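Local coordinates for protein N-deoxyribosyltransferase (Bacillus psychrosaccharolyticus, PDB 6EVS) that probably catalyses the transfer of 2'-deoxyribose between nucleobases, as a nucleoside deoxyribosyltransferase (EC 2.4.2.6) useful for making modified nucleosides, at residues K21-H31 against W121-F129; P95-G103 against I110-W121. One frame throughout, in Å; residues are numbered along the deposited sequence.

Interaction 1 (K21-H31 against W121-F129)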
# COMPACT_ATOMS: atom_id res chain seq x y z
N LYS A 21 -6.52 25.67 19.44
CA LYS A 21 -5.62 26.59 18.77
C LYS A 21 -5.22 26.04 17.41
O LYS A 21 -5.14 26.80 16.43
CB LYS A 21 -4.38 26.86 19.63
CG LYS A 21 -3.34 27.79 18.99
CD LYS A 21 -3.96 29.14 18.62
CE LYS A 21 -2.90 30.21 18.40
NZ LYS A 21 -3.52 31.56 18.27
N ALA A 22 -4.97 24.73 17.33
CA ALA A 22 -4.62 24.11 16.05
C ALA A 22 -5.75 24.26 15.05
O ALA A 22 -5.51 24.60 13.88
CB ALA A 22 -4.27 22.63 16.25
N GLU A 23 -6.99 23.98 15.48
CA GLU A 23 -8.14 24.16 14.60
C GLU A 23 -8.20 25.59 14.07
O GLU A 23 -8.31 25.81 12.86
CB GLU A 23 -9.43 23.81 15.34
CG GLU A 23 -9.61 22.34 15.70
CD GLU A 23 -10.68 22.15 16.79
OE1 GLU A 23 -11.12 23.18 17.35
OE2 GLU A 23 -11.07 20.99 17.06
N GLN A 24 -8.07 26.56 14.97
CA GLN A 24 -8.17 27.97 14.59
C GLN A 24 -7.05 28.36 13.64
O GLN A 24 -7.29 29.04 12.63
CB GLN A 24 -8.15 28.86 15.84
CG GLN A 24 -7.74 30.30 15.55
CD GLN A 24 -7.00 30.95 16.71
OE1 GLN A 24 -5.86 31.40 16.57
NE2 GLN A 24 -7.66 31.01 17.87
N VAL A 25 -5.82 27.96 13.94
CA VAL A 25 -4.69 28.38 13.11
C VAL A 25 -4.80 27.76 11.72
O VAL A 25 -4.67 28.46 10.70
CB VAL A 25 -3.36 28.01 13.79
CG1 VAL A 25 -2.20 28.09 12.78
CG2 VAL A 25 -3.09 28.94 14.98
N LEU A 26 -5.03 26.45 11.66
CA LEU A 26 -5.02 25.78 10.36
C LEU A 26 -6.22 26.18 9.52
O LEU A 26 -6.10 26.28 8.29
CB LEU A 26 -4.98 24.26 10.54
CG LEU A 26 -3.74 23.71 11.26
CD1 LEU A 26 -3.86 22.23 11.55
CD2 LEU A 26 -2.48 23.99 10.45
N ARG A 27 -7.36 26.45 10.16
CA ARG A 27 -8.55 26.84 9.40
C ARG A 27 -8.47 28.29 8.94
O ARG A 27 -8.96 28.63 7.86
CB ARG A 27 -9.81 26.61 10.25
CG ARG A 27 -10.21 25.14 10.33
CD ARG A 27 -11.55 24.91 11.06
NE ARG A 27 -11.87 23.48 11.05
CZ ARG A 27 -12.50 22.83 12.03
NH1 ARG A 27 -12.88 23.47 13.12
NH2 ARG A 27 -12.74 21.53 11.90
N ASP A 28 -7.87 29.16 9.75
CA ASP A 28 -7.67 30.54 9.32
C ASP A 28 -6.70 30.63 8.15
O ASP A 28 -6.71 31.62 7.42
CB ASP A 28 -7.15 31.41 10.47
CG ASP A 28 -8.19 31.63 11.55
OD1 ASP A 28 -9.40 31.45 11.27
OD2 ASP A 28 -7.80 31.99 12.68
N LEU A 29 -5.84 29.62 7.98
CA LEU A 29 -4.98 29.55 6.82
C LEU A 29 -5.71 29.04 5.58
O LEU A 29 -5.10 28.98 4.50
CB LEU A 29 -3.77 28.66 7.13
CG LEU A 29 -2.74 29.26 8.11
CD1 LEU A 29 -1.80 28.18 8.63
CD2 LEU A 29 -1.95 30.41 7.47
N GLY A 30 -6.99 28.70 5.69
CA GLY A 30 -7.78 28.23 4.57
C GLY A 30 -7.85 26.73 4.41
O GLY A 30 -8.48 26.26 3.45
N HIS A 31 -7.26 25.96 5.32
CA HIS A 31 -7.22 24.52 5.18
C HIS A 31 -8.53 23.90 5.65
O HIS A 31 -9.27 24.48 6.46
CB HIS A 31 -6.05 23.94 5.96
CG HIS A 31 -4.72 24.46 5.51
ND1 HIS A 31 -4.18 24.18 4.26
CD2 HIS A 31 -3.82 25.27 6.13
CE1 HIS A 31 -3.02 24.79 4.15
NE2 HIS A 31 -2.77 25.45 5.26
N TRP A 121 3.42 28.55 16.90
CA TRP A 121 2.35 28.62 15.90
C TRP A 121 2.69 29.59 14.77
O TRP A 121 2.27 29.39 13.63
CB TRP A 121 1.01 28.96 16.56
CG TRP A 121 0.45 27.81 17.34
CD1 TRP A 121 0.29 27.73 18.70
CD2 TRP A 121 0.02 26.55 16.81
NE1 TRP A 121 -0.24 26.50 19.04
CE2 TRP A 121 -0.41 25.76 17.90
CE3 TRP A 121 -0.07 26.02 15.52
CZ2 TRP A 121 -0.91 24.47 17.73
CZ3 TRP A 121 -0.57 24.73 15.36
CH2 TRP A 121 -0.98 23.97 16.46
N ASN A 122 3.48 30.64 15.06
CA ASN A 122 3.85 31.55 13.97
C ASN A 122 4.69 30.84 12.91
O ASN A 122 4.62 31.18 11.73
CB ASN A 122 4.56 32.78 14.53
CG ASN A 122 3.62 33.67 15.31
OD1 ASN A 122 3.62 33.67 16.54
ND2 ASN A 122 2.78 34.42 14.60
N ASP A 123 5.47 29.83 13.31
CA ASP A 123 6.20 29.04 12.33
C ASP A 123 5.25 28.24 11.45
O ASP A 123 5.49 28.09 10.25
CB ASP A 123 7.18 28.10 13.03
CG ASP A 123 8.33 28.84 13.69
OD1 ASP A 123 8.57 30.00 13.32
OD2 ASP A 123 8.97 28.26 14.59
N VAL A 124 4.18 27.70 12.04
CA VAL A 124 3.14 27.04 11.25
C VAL A 124 2.46 28.04 10.34
O VAL A 124 2.10 27.72 9.20
CB VAL A 124 2.12 26.34 12.17
CG1 VAL A 124 1.03 25.68 11.32
CG2 VAL A 124 2.77 25.32 13.09
N GLU A 125 2.26 29.27 10.83
CA GLU A 125 1.54 30.26 10.04
C GLU A 125 2.33 30.69 8.81
O GLU A 125 1.73 31.08 7.80
CB GLU A 125 1.19 31.47 10.90
CG GLU A 125 -0.09 31.22 11.70
CD GLU A 125 -0.11 31.95 13.03
OE1 GLU A 125 -0.89 31.53 13.91
OE2 GLU A 125 0.63 32.95 13.19
N ASN A 126 3.66 30.59 8.86
CA ASN A 126 4.51 30.96 7.73
C ASN A 126 4.93 29.77 6.87
O ASN A 126 5.55 29.98 5.83
CB ASN A 126 5.75 31.69 8.24
CG ASN A 126 5.42 33.03 8.86
OD1 ASN A 126 4.49 33.72 8.43
ND2 ASN A 126 6.19 33.42 9.87
N TYR A 127 4.62 28.54 7.28
CA TYR A 127 5.01 27.36 6.52
C TYR A 127 4.35 27.34 5.14
O TYR A 127 3.17 27.67 5.00
CB TYR A 127 4.62 26.10 7.30
CG TYR A 127 5.10 24.81 6.71
CD1 TYR A 127 6.43 24.40 6.85
CD2 TYR A 127 4.23 23.98 6.00
CE1 TYR A 127 6.87 23.20 6.31
CE2 TYR A 127 4.66 22.78 5.46
CZ TYR A 127 5.98 22.39 5.61
OH TYR A 127 6.40 21.20 5.07
N ASP A 128 5.11 26.93 4.13
CA ASP A 128 4.60 26.84 2.76
C ASP A 128 3.98 25.46 2.57
O ASP A 128 4.67 24.50 2.25
CB ASP A 128 5.70 27.11 1.74
CG ASP A 128 5.16 27.35 0.34
OD1 ASP A 128 4.03 26.90 0.04
OD2 ASP A 128 5.85 28.01 -0.46
N PHE A 129 2.66 25.38 2.76
CA PHE A 129 1.94 24.12 2.60
C PHE A 129 1.91 23.66 1.14
O PHE A 129 1.80 22.45 0.88
CB PHE A 129 0.50 24.27 3.10
CG PHE A 129 0.36 24.25 4.59
CD1 PHE A 129 0.63 25.38 5.34
CD2 PHE A 129 -0.06 23.10 5.24
CE1 PHE A 129 0.48 25.37 6.72
CE2 PHE A 129 -0.21 23.08 6.61
CZ PHE A 129 0.06 24.21 7.36
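Lys21 lays its aliphatic chain over one face of the Trp121 indole: CG stands 3.6 Å from the centroid of the five-membered ring, over the face, a CH-pi contact. With CG anti to the backbone N (chi1 178°) and a bend at chi2, the lysine runs past the ring in the opposite sense and turns NZ back to Gln24 OE1, 2.9 Å away. The six-membered end of the indole reaches Ala22, whose CB is 3.6 Å from Trp121 CH2. One turn on, Val25 CG2 touches Glu125 OE1 at 3.6 Å, the two side chains meeting nearly at right angles. At the far end His31 NE2 sits over the centre of the Phe129 ring, 3.4 Å from CD1, yet the ring planes are inclined at 45°, which is neither a stack nor an edge-to-face pair. Leu26 CD2 fills the angle between Phe129 CZ and Val124 CG1. His31 follows a Schellman motif at Gly30, and its ND1 is bonded to Ala2 N. Helices 13-28 and 121-126 thus pack side by side, their axes 10.2 Å apart at closest approach in these segments and crossing at -25°, above Leu6 of strand 3-7 and Phe70 of strand 68-72.

Interaction 2 (P95-G103 against I110-W121)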
# COMPACT_ATOMS: atom_id res chain seq x y z
N PRO A 95 2.19 13.05 4.42
CA PRO A 95 3.22 13.82 5.12
C PRO A 95 2.75 14.14 6.54
O PRO A 95 1.60 14.53 6.76
CB PRO A 95 3.38 15.08 4.27
CG PRO A 95 3.12 14.57 2.85
CD PRO A 95 1.91 13.61 3.08
N VAL A 96 3.63 13.91 7.51
CA VAL A 96 3.29 14.15 8.91
C VAL A 96 3.92 15.46 9.36
O VAL A 96 5.14 15.64 9.25
CB VAL A 96 3.74 12.99 9.81
CG1 VAL A 96 3.66 13.42 11.27
CG2 VAL A 96 2.90 11.77 9.57
N MET A 97 3.10 16.37 9.87
CA MET A 97 3.56 17.55 10.58
C MET A 97 3.29 17.38 12.07
O MET A 97 2.25 16.83 12.47
CB MET A 97 2.89 18.83 10.07
CG MET A 97 3.35 19.25 8.64
SD MET A 97 2.10 20.31 7.94
CE MET A 97 2.65 21.97 8.16
N LEU A 98 4.21 17.85 12.90
CA LEU A 98 4.11 17.63 14.33
C LEU A 98 4.36 18.94 15.06
O LEU A 98 5.27 19.70 14.71
CB LEU A 98 5.10 16.55 14.80
CG LEU A 98 4.88 15.95 16.19
CD1 LEU A 98 3.67 15.03 16.19
CD2 LEU A 98 6.13 15.20 16.66
N PHE A 99 3.52 19.21 16.06
CA PHE A 99 3.65 20.37 16.92
C PHE A 99 3.83 19.87 18.35
O PHE A 99 3.05 19.05 18.83
CB PHE A 99 2.42 21.28 16.81
CG PHE A 99 2.51 22.52 17.68
CD1 PHE A 99 2.02 22.52 18.96
CD2 PHE A 99 3.10 23.68 17.19
CE1 PHE A 99 2.12 23.65 19.77
CE2 PHE A 99 3.20 24.82 17.99
CZ PHE A 99 2.71 24.80 19.27
N SER A 100 4.87 20.35 19.03
CA SER A 100 5.07 19.93 20.42
C SER A 100 4.96 21.14 21.33
O SER A 100 5.81 22.05 21.26
CB SER A 100 6.42 19.23 20.60
OG SER A 100 6.68 18.90 21.96
N PRO A 101 3.94 21.22 22.19
CA PRO A 101 3.81 22.38 23.09
C PRO A 101 4.92 22.47 24.12
O PRO A 101 5.11 23.55 24.71
CB PRO A 101 2.44 22.16 23.77
CG PRO A 101 1.71 21.16 22.89
CD PRO A 101 2.78 20.30 22.29
N THR A 102 5.66 21.39 24.36
CA THR A 102 6.67 21.34 25.42
C THR A 102 8.10 21.43 24.91
O THR A 102 8.98 21.87 25.66
CB THR A 102 6.53 20.05 26.23
OG1 THR A 102 7.13 18.96 25.50
CG2 THR A 102 5.06 19.73 26.45
N GLY A 103 8.37 21.01 23.68
CA GLY A 103 9.73 20.97 23.19
C GLY A 103 10.60 19.90 23.82
O GLY A 103 11.82 19.99 23.75
N ILE A 110 8.74 8.40 15.98
CA ILE A 110 7.96 9.56 15.55
C ILE A 110 8.85 10.61 14.90
O ILE A 110 8.55 11.11 13.80
CB ILE A 110 7.18 10.13 16.76
CG1 ILE A 110 6.05 9.16 17.15
CG2 ILE A 110 6.64 11.52 16.43
CD1 ILE A 110 5.25 9.63 18.35
N THR A 111 9.97 10.97 15.55
CA THR A 111 10.82 12.01 14.99
C THR A 111 11.42 11.62 13.64
O THR A 111 11.66 12.49 12.80
CB THR A 111 11.95 12.38 15.95
OG1 THR A 111 12.90 11.30 15.99
CG2 THR A 111 11.41 12.61 17.33
N ASP A 112 11.68 10.33 13.43
CA ASP A 112 12.25 9.89 12.15
C ASP A 112 11.20 9.68 11.07
O ASP A 112 11.55 9.33 9.93
CB ASP A 112 13.05 8.61 12.35
CG ASP A 112 14.35 8.84 13.11
OD1 ASP A 112 14.39 8.68 14.35
OD2 ASP A 112 15.35 9.21 12.46
N SER A 113 9.92 9.88 11.40
CA SER A 113 8.78 9.71 10.50
C SER A 113 8.12 11.01 10.11
O SER A 113 7.14 10.99 9.36
CB SER A 113 7.67 8.87 11.15
OG SER A 113 8.15 7.75 11.84
N LEU A 114 8.53 12.13 10.68
CA LEU A 114 7.81 13.37 10.45
C LEU A 114 8.46 14.09 9.28
O LEU A 114 9.63 13.87 8.96
CB LEU A 114 7.80 14.26 11.71
CG LEU A 114 9.06 14.83 12.32
CD1 LEU A 114 9.49 16.11 11.61
CD2 LEU A 114 8.85 15.07 13.83
N HIS A 115 7.68 14.93 8.62
CA HIS A 115 8.23 15.74 7.54
C HIS A 115 8.52 17.16 7.99
O HIS A 115 9.45 17.79 7.47
CB HIS A 115 7.26 15.78 6.35
CG HIS A 115 7.82 16.50 5.16
ND1 HIS A 115 8.87 16.00 4.42
CD2 HIS A 115 7.51 17.70 4.62
CE1 HIS A 115 9.16 16.85 3.45
NE2 HIS A 115 8.34 17.89 3.55
N ALA A 116 7.73 17.70 8.92
CA ALA A 116 7.94 19.05 9.41
C ALA A 116 7.62 19.09 10.90
O ALA A 116 6.63 18.50 11.35
CB ALA A 116 7.10 20.07 8.63
N TYR A 117 8.48 19.76 11.66
CA TYR A 117 8.37 19.84 13.10
C TYR A 117 8.29 21.30 13.52
O TYR A 117 9.09 22.13 13.05
CB TYR A 117 9.57 19.15 13.77
CG TYR A 117 9.61 19.31 15.28
CD1 TYR A 117 10.48 20.23 15.88
CD2 TYR A 117 8.78 18.56 16.10
CE1 TYR A 117 10.52 20.37 17.27
CE2 TYR A 117 8.80 18.70 17.48
CZ TYR A 117 9.68 19.61 18.06
OH TYR A 117 9.72 19.76 19.43
N PHE A 118 7.34 21.62 14.40
CA PHE A 118 7.06 22.98 14.84
C PHE A 118 7.01 23.06 16.36
O PHE A 118 6.51 22.14 17.03
CB PHE A 118 5.73 23.48 14.27
CG PHE A 118 5.66 23.42 12.78
CD1 PHE A 118 5.10 22.32 12.14
CD2 PHE A 118 6.18 24.45 12.01
CE1 PHE A 118 5.05 22.26 10.76
CE2 PHE A 118 6.14 24.40 10.64
CZ PHE A 118 5.58 23.31 10.01
N GLU A 119 7.51 24.17 16.91
CA GLU A 119 7.32 24.47 18.32
C GLU A 119 6.68 25.83 18.56
O GLU A 119 6.52 26.23 19.72
CB GLU A 119 8.66 24.37 19.07
CG GLU A 119 9.17 22.94 19.23
CD GLU A 119 10.41 22.86 20.11
OE1 GLU A 119 10.72 23.89 20.72
OE2 GLU A 119 11.05 21.80 20.19
N ASP A 120 6.29 26.54 17.50
CA ASP A 120 5.60 27.82 17.66
C ASP A 120 4.55 27.93 16.57
O ASP A 120 4.77 27.47 15.44
CB ASP A 120 6.57 29.00 17.59
CG ASP A 120 5.87 30.35 17.74
OD1 ASP A 120 6.53 31.38 17.45
OD2 ASP A 120 4.69 30.39 18.14
N TRP A 121 3.42 28.55 16.90
CA TRP A 121 2.35 28.62 15.90
C TRP A 121 2.69 29.59 14.77
O TRP A 121 2.27 29.39 13.63
CB TRP A 121 1.01 28.96 16.56
CG TRP A 121 0.45 27.81 17.34
CD1 TRP A 121 0.29 27.73 18.70
CD2 TRP A 121 0.02 26.55 16.81
NE1 TRP A 121 -0.24 26.50 19.04
CE2 TRP A 121 -0.41 25.76 17.90
CE3 TRP A 121 -0.07 26.02 15.52
CZ2 TRP A 121 -0.91 24.47 17.73
CZ3 TRP A 121 -0.57 24.73 15.36
CH2 TRP A 121 -0.98 23.97 16.46
O HOH W 1 6.07 12.22 7.31
O HOH W 2 6.01 24.70 22.07
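Strands 96-99 and 116-118 run parallel, their axes 4.8 Å apart at closest approach and their directions 14° from exactly parallel, with Met97, Leu98 and Phe99 in register with Ala116, Tyr117 and Phe118. The ladder alternates: Leu98 N gives to Ala116 O, Leu98 O takes Phe118 N at 2.8 Å, and Ser100 N gives to Phe118 O. At its start Val96 O accepts from His115 N at 2.7 Å and, weakly, from Ala116 N, while a water bridges Val96 N and Ser113 O. On the face of Met97 and Phe99, the Phe99 ring stacks face-to-face on the six-membered ring of Trp121, centroids 3.9 Å apart and planes at 14°. Phe99 CG is anti to the backbone N (chi1 -179°), which carries the ring across the strand end until CE2 lies 3.6 Å from Asp120 N. Met97 bends at chi3 and brings CE to Phe118 CE1, 3.6 Å away. On the other face, Leu98 CD2 is wedged between Ile110 CG2, at 3.7 Å, and Leu114 CD2. Tyr117 projects along this face toward the loop, where its OH donates to Glu119 OE2 at 2.6 Å, meeting the anti side of the carboxylate. Ser100 CB packs against that OH, and Ser100 OG takes Gly103 N in an ST motif while also bonding to Ile73 O. A second water donates to Ser100 O and Glu119 O, joining the two segments beyond the ladder. The segments form a beta-alpha-beta crossover through helix 108-111. Strand 96-99 also pairs with strand 68-72, through Met97 and Phe99 to Gly71; helix 80-91 covers Val96 and Leu98, while Thr111 bonds to Arg52 of a second subunit.

Overall arrangement
From the N terminus, the chain passes through strand 3-7 into helix 13-28, which supplies the first half of interaction 1. It then builds strands 32-34 and 68-72 before reaching strand 96-99. Interaction 2 closes a short loop there, through helix 108-111 to strand 116-118, at one edge of the five-stranded parallel sheet within this chain. Helix 121-126 follows directly, and interaction 1 closes the larger loop, within which interaction 2 is nested. Their centres lie 13 Å apart; Trp121 belongs to both. They also touch directly: Met97 CE lies 3.4 Å from Phe129 CE2, and Val124 CG2 lies 3.5 Å from Phe118 CG, joining the sheet to helix 121-126 and the loop that follows it.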